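Local coordinates for protein cell division inhibitor SulA (Pseudomonas aeruginosa, PDB 1OFU) that probably halts cell division during the SOS response by binding FtsZ and blocking its polymerization into the Z ring, at residues D[33-38]-D[59-64]; D[37-42]-D[85-90]; D[89-94]-D[113-118]. One frame throughout, in Å; residues are numbered along the deposited sequence.

Contact 1 of 3, residues D[33-38]-D[59-64]; sequences ARWLTL and RILLLQ
Leu61 meets Trp35 through its methyl groups, a compact example of how a branched residue on one strand can fill the face of an indole on the next. CD1 of Leu61 sits almost squarely over the six-membered ring of Trp35, 3.4 Å from its centroid and 6° off the normal, a close CH-pi contact, while CD2 of Leu61 lies 3.7 Å from Trp35 NE1. The Leu61 chi1 of -122° departs from a staggered value, and it is this rotation that spreads both methyls over the indole. At the ring edge, Trp35 CE3 runs 3.4 Å from the carbonyl carbon of Arg59. On the other side of the sheet, Leu36 and Ile60 lie alongside each other, CD2 of Leu36 being 4.1 Å from CG1 of Ile60.

The frame is a parallel ladder: Leu36 and Leu38 donate to the carbonyls of Arg59 and Leu61, and their own carbonyls receive Leu61 N and Leu63 N. With helix 47-52 it makes a beta-alpha-beta unit, in which 60-63 is an outermost strand of this chain's sheet.

Beyond the ladder, the bent chain of Arg59 brings NH1 to the carbonyl oxygen of Arg34 at 3.1 Å, in the carbonyl plane and with an N-H...O angle of 155°, and its NH2 reaches Glu30 O. Residues 57-62 and 64-66 are FtsZ-binding regions; a chain of another protein accepts a hydrogen bond from Trp35 NE1 on its backbone, hydrogen-bonds to the backbone of Leu62, and packs against Leu61 and Leu63.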
loop_
_atom_site.group_PDB
_atom_site.type_symbol
_atom_site.label_atom_id
_atom_site.label_comp_id
_atom_site.label_asym_id
_atom_site.label_seq_id
_atom_site.Cartn_x
_atom_site.Cartn_y
_atom_site.Cartn_z
ATOM N N ALA D 33 -13.868 9.872 5.121
ATOM C CA ALA D 33 -14.943 9.609 4.162
ATOM C C ALA D 33 -15.156 10.683 3.092
ATOM O O ALA D 33 -16.236 11.268 2.977
ATOM C CB ALA D 33 -16.251 9.358 4.915
ATOM N N ARG D 34 -14.120 10.929 2.304
ATOM C CA ARG D 34 -14.193 11.906 1.233
ATOM C C ARG D 34 -13.482 11.359 0.004
ATOM O O ARG D 34 -12.908 10.267 0.038
ATOM C CB ARG D 34 -13.561 13.228 1.667
ATOM C CG ARG D 34 -14.421 14.031 2.625
ATOM C CD ARG D 34 -13.842 15.415 2.844
ATOM N NE ARG D 34 -12.620 15.377 3.642
ATOM C CZ ARG D 34 -11.883 16.448 3.922
ATOM N NH1 ARG D 34 -10.789 16.326 4.659
ATOM N NH2 ARG D 34 -12.236 17.639 3.460
ATOM N N TRP D 35 -13.518 12.123 -1.079
ATOM C CA TRP D 35 -12.898 11.697 -2.322
ATOM C C TRP D 35 -11.394 11.881 -2.357
ATOM O O TRP D 35 -10.814 12.672 -1.611
ATOM C CB TRP D 35 -13.409 12.511 -3.517
ATOM C CG TRP D 35 -14.854 12.437 -3.865
ATOM C CD1 TRP D 35 -15.769 13.453 -3.776
ATOM C CD2 TRP D 35 -15.527 11.345 -4.495
ATOM N NE1 TRP D 35 -16.966 13.061 -4.326
ATOM C CE2 TRP D 35 -16.847 11.773 -4.774
ATOM C CE3 TRP D 35 -15.144 10.049 -4.859
ATOM C CZ2 TRP D 35 -17.784 10.947 -5.401
ATOM C CZ3 TRP D 35 -16.079 9.227 -5.487
ATOM C CH2 TRP D 35 -17.381 9.683 -5.750
ATOM N N LEU D 36 -10.787 11.137 -3.271
ATOM C CA LEU D 36 -9.384 11.265 -3.588
ATOM C C LEU D 36 -9.596 11.901 -4.961
ATOM O O LEU D 36 -10.165 11.273 -5.856
ATOM C CB LEU D 36 -8.699 9.905 -3.765
ATOM C CG LEU D 36 -7.368 10.037 -4.525
ATOM C CD1 LEU D 36 -6.474 11.044 -3.809
ATOM C CD2 LEU D 36 -6.677 8.690 -4.644
ATOM N N THR D 37 -9.202 13.155 -5.127
ATOM C CA THR D 37 -9.386 13.792 -6.419
ATOM C C THR D 37 -8.065 13.989 -7.122
ATOM O O THR D 37 -7.130 14.571 -6.566
ATOM C CB THR D 37 -10.097 15.147 -6.279
ATOM O OG1 THR D 37 -11.403 14.927 -5.744
ATOM C CG2 THR D 37 -10.224 15.835 -7.633
ATOM N N LEU D 38 -7.996 13.476 -8.348
ATOM C CA LEU D 38 -6.809 13.580 -9.177
ATOM C C LEU D 38 -7.119 14.634 -10.237
ATOM O O LEU D 38 -8.133 14.540 -10.932
ATOM C CB LEU D 38 -6.517 12.233 -9.848
ATOM C CG LEU D 38 -6.478 10.977 -8.967
ATOM C CD1 LEU D 38 -6.089 9.767 -9.829
ATOM C CD2 LEU D 38 -5.474 11.161 -7.832
ATOM N N ARG D 59 -14.056 5.526 -4.651
ATOM C CA ARG D 59 -13.675 6.704 -3.881
ATOM C C ARG D 59 -12.741 7.646 -4.612
ATOM O O ARG D 59 -12.106 8.503 -3.995
ATOM C CB ARG D 59 -13.030 6.259 -2.570
ATOM C CG ARG D 59 -13.826 5.192 -1.840
ATOM C CD ARG D 59 -13.285 5.022 -0.445
ATOM N NE ARG D 59 -13.107 6.331 0.177
ATOM C CZ ARG D 59 -12.377 6.548 1.263
ATOM N NH1 ARG D 59 -12.273 7.776 1.756
ATOM N NH2 ARG D 59 -11.751 5.535 1.851
ATOM N N ILE D 60 -12.662 7.491 -5.928
ATOM C CA ILE D 60 -11.787 8.325 -6.726
ATOM C C ILE D 60 -12.549 9.146 -7.747
ATOM O O ILE D 60 -13.517 8.682 -8.339
ATOM C CB ILE D 60 -10.742 7.465 -7.459
ATOM C CG1 ILE D 60 -9.819 6.820 -6.433
ATOM C CG2 ILE D 60 -9.944 8.312 -8.459
ATOM C CD1 ILE D 60 -8.878 5.820 -7.030
ATOM N N LEU D 61 -12.092 10.376 -7.935
ATOM C CA LEU D 61 -12.672 11.293 -8.895
ATOM C C LEU D 61 -11.486 11.779 -9.715
ATOM O O LEU D 61 -10.477 12.224 -9.158
ATOM C CB LEU D 61 -13.349 12.464 -8.175
ATOM C CG LEU D 61 -14.838 12.666 -8.462
ATOM C CD1 LEU D 61 -15.589 11.368 -8.244
ATOM C CD2 LEU D 61 -15.386 13.759 -7.565
ATOM N N LEU D 62 -11.590 11.657 -11.034
ATOM C CA LEU D 62 -10.520 12.084 -11.924
ATOM C C LEU D 62 -11.069 13.211 -12.790
ATOM O O LEU D 62 -12.000 13.002 -13.570
ATOM C CB LEU D 62 -10.071 10.906 -12.793
ATOM C CG LEU D 62 -8.779 11.006 -13.607
ATOM C CD1 LEU D 62 -8.672 9.769 -14.486
ATOM C CD2 LEU D 62 -8.765 12.254 -14.475
ATOM N N LEU D 63 -10.498 14.405 -12.649
ATOM C CA LEU D 63 -10.956 15.557 -13.420
ATOM C C LEU D 63 -9.907 16.003 -14.423
ATOM O O LEU D 63 -8.708 15.889 -14.174
ATOM C CB LEU D 63 -11.276 16.726 -12.488
ATOM C CG LEU D 63 -12.117 16.431 -11.247
ATOM C CD1 LEU D 63 -12.354 17.732 -10.494
ATOM C CD2 LEU D 63 -13.440 15.785 -11.642
ATOM N N GLN D 64 -10.362 16.519 -15.559
ATOM C CA GLN D 64 -9.449 16.992 -16.587
ATOM C C GLN D 64 -9.383 18.509 -16.628
ATOM O O GLN D 64 -10.240 19.195 -16.070
ATOM C CB GLN D 64 -9.864 16.457 -17.959
ATOM C CG GLN D 64 -9.308 15.080 -18.271
ATOM C CD GLN D 64 -7.812 14.999 -18.008
ATOM O OE1 GLN D 64 -7.062 15.935 -18.312
ATOM N NE2 GLN D 64 -7.366 13.876 -17.446
#

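Contact 2 of 3, residues D[37-42]-D[85-90]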
loop_
_atom_site.group_PDB
_atom_site.type_symbol
_atom_site.label_atom_id
_atom_site.label_comp_id
_atom_site.label_asym_id
_atom_site.label_seq_id
_atom_site.Cartn_x
_atom_site.Cartn_y
_atom_site.Cartn_z
ATOM N N THR D 37 -9.202 13.155 -5.127
ATOM C CA THR D 37 -9.386 13.792 -6.419
ATOM C C THR D 37 -8.065 13.989 -7.122
ATOM O O THR D 37 -7.130 14.571 -6.566
ATOM C CB THR D 37 -10.097 15.147 -6.279
ATOM O OG1 THR D 37 -11.403 14.927 -5.744
ATOM C CG2 THR D 37 -10.224 15.835 -7.633
ATOM N N LEU D 38 -7.996 13.476 -8.348
ATOM C CA LEU D 38 -6.809 13.580 -9.177
ATOM C C LEU D 38 -7.119 14.634 -10.237
ATOM O O LEU D 38 -8.133 14.540 -10.932
ATOM C CB LEU D 38 -6.517 12.233 -9.848
ATOM C CG LEU D 38 -6.478 10.977 -8.967
ATOM C CD1 LEU D 38 -6.089 9.767 -9.829
ATOM C CD2 LEU D 38 -5.474 11.161 -7.832
ATOM N N ILE D 39 -6.257 15.637 -10.369
ATOM C CA ILE D 39 -6.505 16.682 -11.346
ATOM C C ILE D 39 -5.524 16.742 -12.504
ATOM O O ILE D 39 -4.326 16.981 -12.326
ATOM C CB ILE D 39 -6.584 18.051 -10.654
ATOM C CG1 ILE D 39 -7.805 18.055 -9.726
ATOM C CG2 ILE D 39 -6.646 19.166 -11.694
ATOM C CD1 ILE D 39 -8.142 19.384 -9.124
ATOM N N ALA D 40 -6.061 16.514 -13.701
ATOM C CA ALA D 40 -5.290 16.540 -14.934
ATOM C C ALA D 40 -4.003 15.728 -14.856
ATOM O O ALA D 40 -2.919 16.246 -15.115
ATOM C CB ALA D 40 -4.975 17.987 -15.320
ATOM N N PRO D 41 -4.103 14.442 -14.485
ATOM C CA PRO D 41 -2.902 13.608 -14.400
ATOM C C PRO D 41 -2.391 13.351 -15.813
ATOM O O PRO D 41 -3.127 13.524 -16.779
ATOM C CB PRO D 41 -3.414 12.340 -13.735
ATOM C CG PRO D 41 -4.807 12.239 -14.271
ATOM C CD PRO D 41 -5.303 13.663 -14.130
ATOM N N PRO D 42 -1.124 12.939 -15.953
ATOM C CA PRO D 42 -0.579 12.676 -17.288
ATOM C C PRO D 42 -1.331 11.572 -18.034
ATOM O O PRO D 42 -1.967 10.708 -17.420
ATOM C CB PRO D 42 0.877 12.316 -17.002
ATOM C CG PRO D 42 0.821 11.734 -15.619
ATOM C CD PRO D 42 -0.121 12.666 -14.908
ATOM N N HIS D 85 -10.406 14.541 0.581
ATOM C CA HIS D 85 -9.434 14.527 1.666
ATOM C C HIS D 85 -8.084 14.880 1.056
ATOM O O HIS D 85 -7.227 15.464 1.718
ATOM C CB HIS D 85 -9.373 13.157 2.348
ATOM C CG HIS D 85 -9.063 12.019 1.425
ATOM N ND1 HIS D 85 -9.943 10.980 1.205
ATOM C CD2 HIS D 85 -7.965 11.746 0.680
ATOM C CE1 HIS D 85 -9.401 10.118 0.363
ATOM N NE2 HIS D 85 -8.202 10.560 0.029
ATOM N N THR D 86 -7.911 14.547 -0.223
ATOM C CA THR D 86 -6.665 14.843 -0.929
ATOM C C THR D 86 -6.909 15.197 -2.384
ATOM O O THR D 86 -7.650 14.502 -3.084
ATOM C CB THR D 86 -5.701 13.630 -0.923
ATOM O OG1 THR D 86 -5.631 13.081 0.391
ATOM C CG2 THR D 86 -4.303 14.058 -1.348
ATOM N N VAL D 87 -6.278 16.271 -2.842
ATOM C CA VAL D 87 -6.386 16.677 -4.235
ATOM C C VAL D 87 -4.974 16.552 -4.798
ATOM O O VAL D 87 -4.056 17.223 -4.334
ATOM C CB VAL D 87 -6.865 18.137 -4.392
ATOM C CG1 VAL D 87 -6.825 18.528 -5.853
ATOM C CG2 VAL D 87 -8.281 18.290 -3.857
ATOM N N VAL D 88 -4.805 15.680 -5.784
ATOM C CA VAL D 88 -3.506 15.444 -6.387
ATOM C C VAL D 88 -3.322 16.158 -7.716
ATOM O O VAL D 88 -4.049 15.914 -8.683
ATOM C CB VAL D 88 -3.266 13.933 -6.611
ATOM C CG1 VAL D 88 -1.835 13.698 -7.106
ATOM C CG2 VAL D 88 -3.532 13.166 -5.315
ATOM N N SER D 89 -2.322 17.029 -7.752
ATOM C CA SER D 89 -1.997 17.802 -8.938
ATOM C C SER D 89 -0.726 17.259 -9.562
ATOM O O SER D 89 0.066 16.578 -8.899
ATOM C CB SER D 89 -1.769 19.271 -8.563
ATOM O OG SER D 89 -2.834 19.766 -7.776
ATOM N N TRP D 90 -0.543 17.561 -10.839
ATOM C CA TRP D 90 0.643 17.150 -11.580
ATOM C C TRP D 90 1.143 18.408 -12.266
ATOM O O TRP D 90 1.255 18.464 -13.488
ATOM C CB TRP D 90 0.293 16.084 -12.623
ATOM C CG TRP D 90 0.306 14.694 -12.078
ATOM C CD1 TRP D 90 1.360 13.817 -12.070
ATOM C CD2 TRP D 90 -0.774 14.028 -11.418
ATOM N NE1 TRP D 90 0.998 12.644 -11.443
ATOM C CE2 TRP D 90 -0.307 12.747 -11.034
ATOM C CE3 TRP D 90 -2.094 14.387 -11.115
ATOM C CZ2 TRP D 90 -1.114 11.826 -10.363
ATOM C CZ3 TRP D 90 -2.897 13.472 -10.448
ATOM C CH2 TRP D 90 -2.404 12.204 -10.081
HETATM O O HOH W 1 -2.604 18.950 -12.241
#
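Two consecutive prolines, Pro41 and Pro42, lie over one face of the Trp90 indole and divide it between them, which illustrates how a turn leaving one strand can be packed by an aromatic residue leaving its neighbour. CB of Pro41 stands 3.6 Å from the centroid of the six-membered ring, and CD of Pro42 is 3.5 Å from the centroid of the five-membered one, both as CH-pi contacts. CG of Trp90 is anti to its carbonyl carbon (chi1 -86°), and chi2 of -92° turns the ring broadside to the prolines. Val88 CG1 presses on the opposite face, while CB of Leu38 comes in at the edge, 3.9 Å from Trp90 CZ3.

Aliphatic pairs continue this packing along the strands. CD2 of Leu38 rests 3.7 Å from Val88 CB, the two side chains pointing the same way; on the other side of the sheet CD1 of Ile39 touches Val87 CG1 at 3.6 Å, under helix 68-80, which supplies Leu74 and Ala78 against Ile39 and Leu79 against Val87. The strands, 35-39 and 84-89, are adjacent inner members of a five-stranded parallel sheet ordered 1-5-4-2-3, in a family grouped with the P-loop NTPases.

Backbone hydrogen bonds zip the pair in the parallel manner: Thr37 N to Thr86 O, Val88 N to Thr37 O at 2.7 Å, and Ile39 N to Val88 O, all close to straight. Beyond these bonds the strands part, and Ala40 turns the chain in a left-handed backbone conformation. A water takes over there, donating to Ile39 O at 2.6 Å and accepting from Trp90 N at 2.9 Å.

Contact 3 of 3, residues D[89-94]-D[113-118]; sequences SWLEPL and SLNIRL
The amide of Asn115 grips both polar backbone atoms of Leu91, showing how a side chain can take over where strand pairing stops. Leu91 N donates to Asn115 OD1 at 2.8 Å, in the carbonyl plane and on a lone pair; Asn115 ND2 returns a bond to Leu91 O at 2.7 Å. With CG anti to the backbone N (chi1 -166°), the Asn115 amide is carried out to the turning chain, and Glu6 OE2, a second partner of ND2, helps fix its rotation.

Main-chain bonds precede this pair. Ser89 N donates to Leu114 O at 2.8 Å and Ile116 N to Ser89 O at 2.7 Å, which makes a parallel bridge between Ser89 and Asn115. A water connects the hydroxyls of Ser89 and Ser113, and Ser89 OG also bonds to Ser75 OG.

Apolar contact comes chiefly from Ile116, whose CB lies 4.0 Å from the centroid of the Trp90 five-membered ring, over the face turned away from Pro41 and Pro42. Trp90 NE1, buried here without a polar partner, has Ile116 CG2 at 3.5 Å. Glu92 adds a contact on the exposed side: OE1 approaches Arg117 CA to 3.3 Å, though Arg117 NH2 forms its salt bridge with Glu6.

Strands 84-89 and 112-118 are joined through helix 96-109 as a beta-alpha-beta crossover. Leu91 packs on helix 68-80, Leu94 reaches Leu102 of helix 96-109 and Phe4 of strand 4-10, and Leu114 meets Leu19 of the second subunit.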
loop_
_atom_site.group_PDB
_atom_site.type_symbol
_atom_site.label_atom_id
_atom_site.label_comp_id
_atom_site.label_asym_id
_atom_site.label_seq_id
_atom_site.Cartn_x
_atom_site.Cartn_y
_atom_site.Cartn_z
ATOM N N SER D 89 -2.322 17.029 -7.752
ATOM C CA SER D 89 -1.997 17.802 -8.938
ATOM C C SER D 89 -0.726 17.259 -9.562
ATOM O O SER D 89 0.066 16.578 -8.899
ATOM C CB SER D 89 -1.769 19.271 -8.563
ATOM O OG SER D 89 -2.834 19.766 -7.776
ATOM N N TRP D 90 -0.543 17.561 -10.839
ATOM C CA TRP D 90 0.643 17.150 -11.580
ATOM C C TRP D 90 1.143 18.408 -12.266
ATOM O O TRP D 90 1.255 18.464 -13.488
ATOM C CB TRP D 90 0.293 16.084 -12.623
ATOM C CG TRP D 90 0.306 14.694 -12.078
ATOM C CD1 TRP D 90 1.360 13.817 -12.070
ATOM C CD2 TRP D 90 -0.774 14.028 -11.418
ATOM N NE1 TRP D 90 0.998 12.644 -11.443
ATOM C CE2 TRP D 90 -0.307 12.747 -11.034
ATOM C CE3 TRP D 90 -2.094 14.387 -11.115
ATOM C CZ2 TRP D 90 -1.114 11.826 -10.363
ATOM C CZ3 TRP D 90 -2.897 13.472 -10.448
ATOM C CH2 TRP D 90 -2.404 12.204 -10.081
ATOM N N LEU D 91 1.430 19.422 -11.457
ATOM C CA LEU D 91 1.896 20.710 -11.961
ATOM C C LEU D 91 3.412 20.920 -11.942
ATOM O O LEU D 91 4.079 20.675 -10.942
ATOM C CB LEU D 91 1.215 21.828 -11.172
ATOM C CG LEU D 91 -0.311 21.850 -11.291
ATOM C CD1 LEU D 91 -0.904 22.859 -10.315
ATOM C CD2 LEU D 91 -0.696 22.182 -12.724
ATOM N N GLU D 92 3.938 21.383 -13.068
ATOM C CA GLU D 92 5.357 21.666 -13.217
ATOM C C GLU D 92 5.530 22.479 -14.496
ATOM O O GLU D 92 5.170 22.030 -15.586
ATOM C CB GLU D 92 6.170 20.367 -13.288
ATOM C CG GLU D 92 5.804 19.446 -14.440
ATOM C CD GLU D 92 6.499 18.097 -14.356
ATOM O OE1 GLU D 92 6.290 17.382 -13.352
ATOM O OE2 GLU D 92 7.251 17.748 -15.292
ATOM N N PRO D 93 6.083 23.696 -14.378
ATOM C CA PRO D 93 6.537 24.312 -13.125
ATOM C C PRO D 93 5.417 24.715 -12.173
ATOM O O PRO D 93 4.256 24.858 -12.567
ATOM C CB PRO D 93 7.323 25.536 -13.601
ATOM C CG PRO D 93 7.717 25.185 -15.012
ATOM C CD PRO D 93 6.474 24.522 -15.529
ATOM N N LEU D 94 5.791 24.898 -10.911
ATOM C CA LEU D 94 4.868 25.321 -9.876
ATOM C C LEU D 94 5.615 26.396 -9.095
ATOM O O LEU D 94 6.647 26.121 -8.484
ATOM C CB LEU D 94 4.506 24.148 -8.962
ATOM C CG LEU D 94 3.349 24.415 -7.997
ATOM C CD1 LEU D 94 2.090 24.712 -8.795
ATOM C CD2 LEU D 94 3.127 23.211 -7.102
ATOM N N SER D 113 -3.187 19.003 -0.080
ATOM C CA SER D 113 -2.830 19.282 -1.462
ATOM C C SER D 113 -1.522 18.526 -1.728
ATOM O O SER D 113 -0.537 18.698 -1.006
ATOM C CB SER D 113 -2.631 20.783 -1.668
ATOM O OG SER D 113 -2.068 21.045 -2.941
ATOM N N LEU D 114 -1.523 17.674 -2.747
ATOM C CA LEU D 114 -0.338 16.900 -3.093
ATOM C C LEU D 114 -0.011 17.077 -4.563
ATOM O O LEU D 114 -0.819 16.745 -5.432
ATOM C CB LEU D 114 -0.561 15.411 -2.795
ATOM C CG LEU D 114 0.527 14.421 -3.253
ATOM C CD1 LEU D 114 1.834 14.687 -2.507
ATOM C CD2 LEU D 114 0.058 12.994 -2.998
ATOM N N ASN D 115 1.169 17.618 -4.845
ATOM C CA ASN D 115 1.569 17.788 -6.223
ATOM C C ASN D 115 2.594 16.721 -6.544
ATOM O O ASN D 115 3.471 16.418 -5.727
ATOM C CB ASN D 115 2.176 19.163 -6.475
ATOM C CG ASN D 115 2.276 19.474 -7.954
ATOM O OD1 ASN D 115 1.273 19.446 -8.664
ATOM N ND2 ASN D 115 3.485 19.764 -8.431
ATOM N N ILE D 116 2.477 16.151 -7.736
ATOM C CA ILE D 116 3.383 15.112 -8.169
ATOM C C ILE D 116 4.112 15.529 -9.434
ATOM O O ILE D 116 3.521 16.103 -10.346
ATOM C CB ILE D 116 2.609 13.789 -8.386
ATOM C CG1 ILE D 116 2.044 13.334 -7.035
ATOM C CG2 ILE D 116 3.521 12.717 -9.013
ATOM C CD1 ILE D 116 1.209 12.081 -7.094
ATOM N N ARG D 117 5.410 15.253 -9.466
ATOM C CA ARG D 117 6.257 15.584 -10.603
ATOM C C ARG D 117 6.979 14.327 -11.051
ATOM O O ARG D 117 7.650 13.676 -10.254
ATOM C CB ARG D 117 7.290 16.630 -10.203
ATOM C CG ARG D 117 6.706 17.954 -9.764
ATOM C CD ARG D 117 7.721 18.735 -8.942
ATOM N NE ARG D 117 9.043 18.759 -9.561
ATOM C CZ ARG D 117 10.094 19.405 -9.063
ATOM N NH1 ARG D 117 11.259 19.366 -9.695
ATOM N NH2 ARG D 117 9.981 20.096 -7.935
ATOM N N LEU D 118 6.835 13.989 -12.326
ATOM C CA LEU D 118 7.488 12.812 -12.887
ATOM C C LEU D 118 8.554 13.271 -13.884
ATOM O O LEU D 118 8.493 14.394 -14.389
ATOM C CB LEU D 118 6.456 11.927 -13.590
ATOM C CG LEU D 118 5.255 11.507 -12.737
ATOM C CD1 LEU D 118 4.312 10.649 -13.564
ATOM C CD2 LEU D 118 5.739 10.734 -11.510
HETATM O O HOH W 2 -3.150 19.543 -5.349
#

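From the N terminus, strand 4-10 and helix 13-28 precede all three contacts. Contact 1 closes the first loop, bringing 59-64 back to 33-38 after helix 47-52. Contact 2 starts on the same strand but closes a longer loop, which takes in strand 60-63 and helix 68-80; strand 35-39 thus has 60-63 on one side and 84-89 on the other. Contact 3 follows in series with contact 1 and opens where contact 2 ends, sharing Ser89 and Trp90 with it, and closes the loop through helix 96-109. Together they tie four adjacent strands, 60-63, 35-39, 84-89 and 112-118, into one sheet.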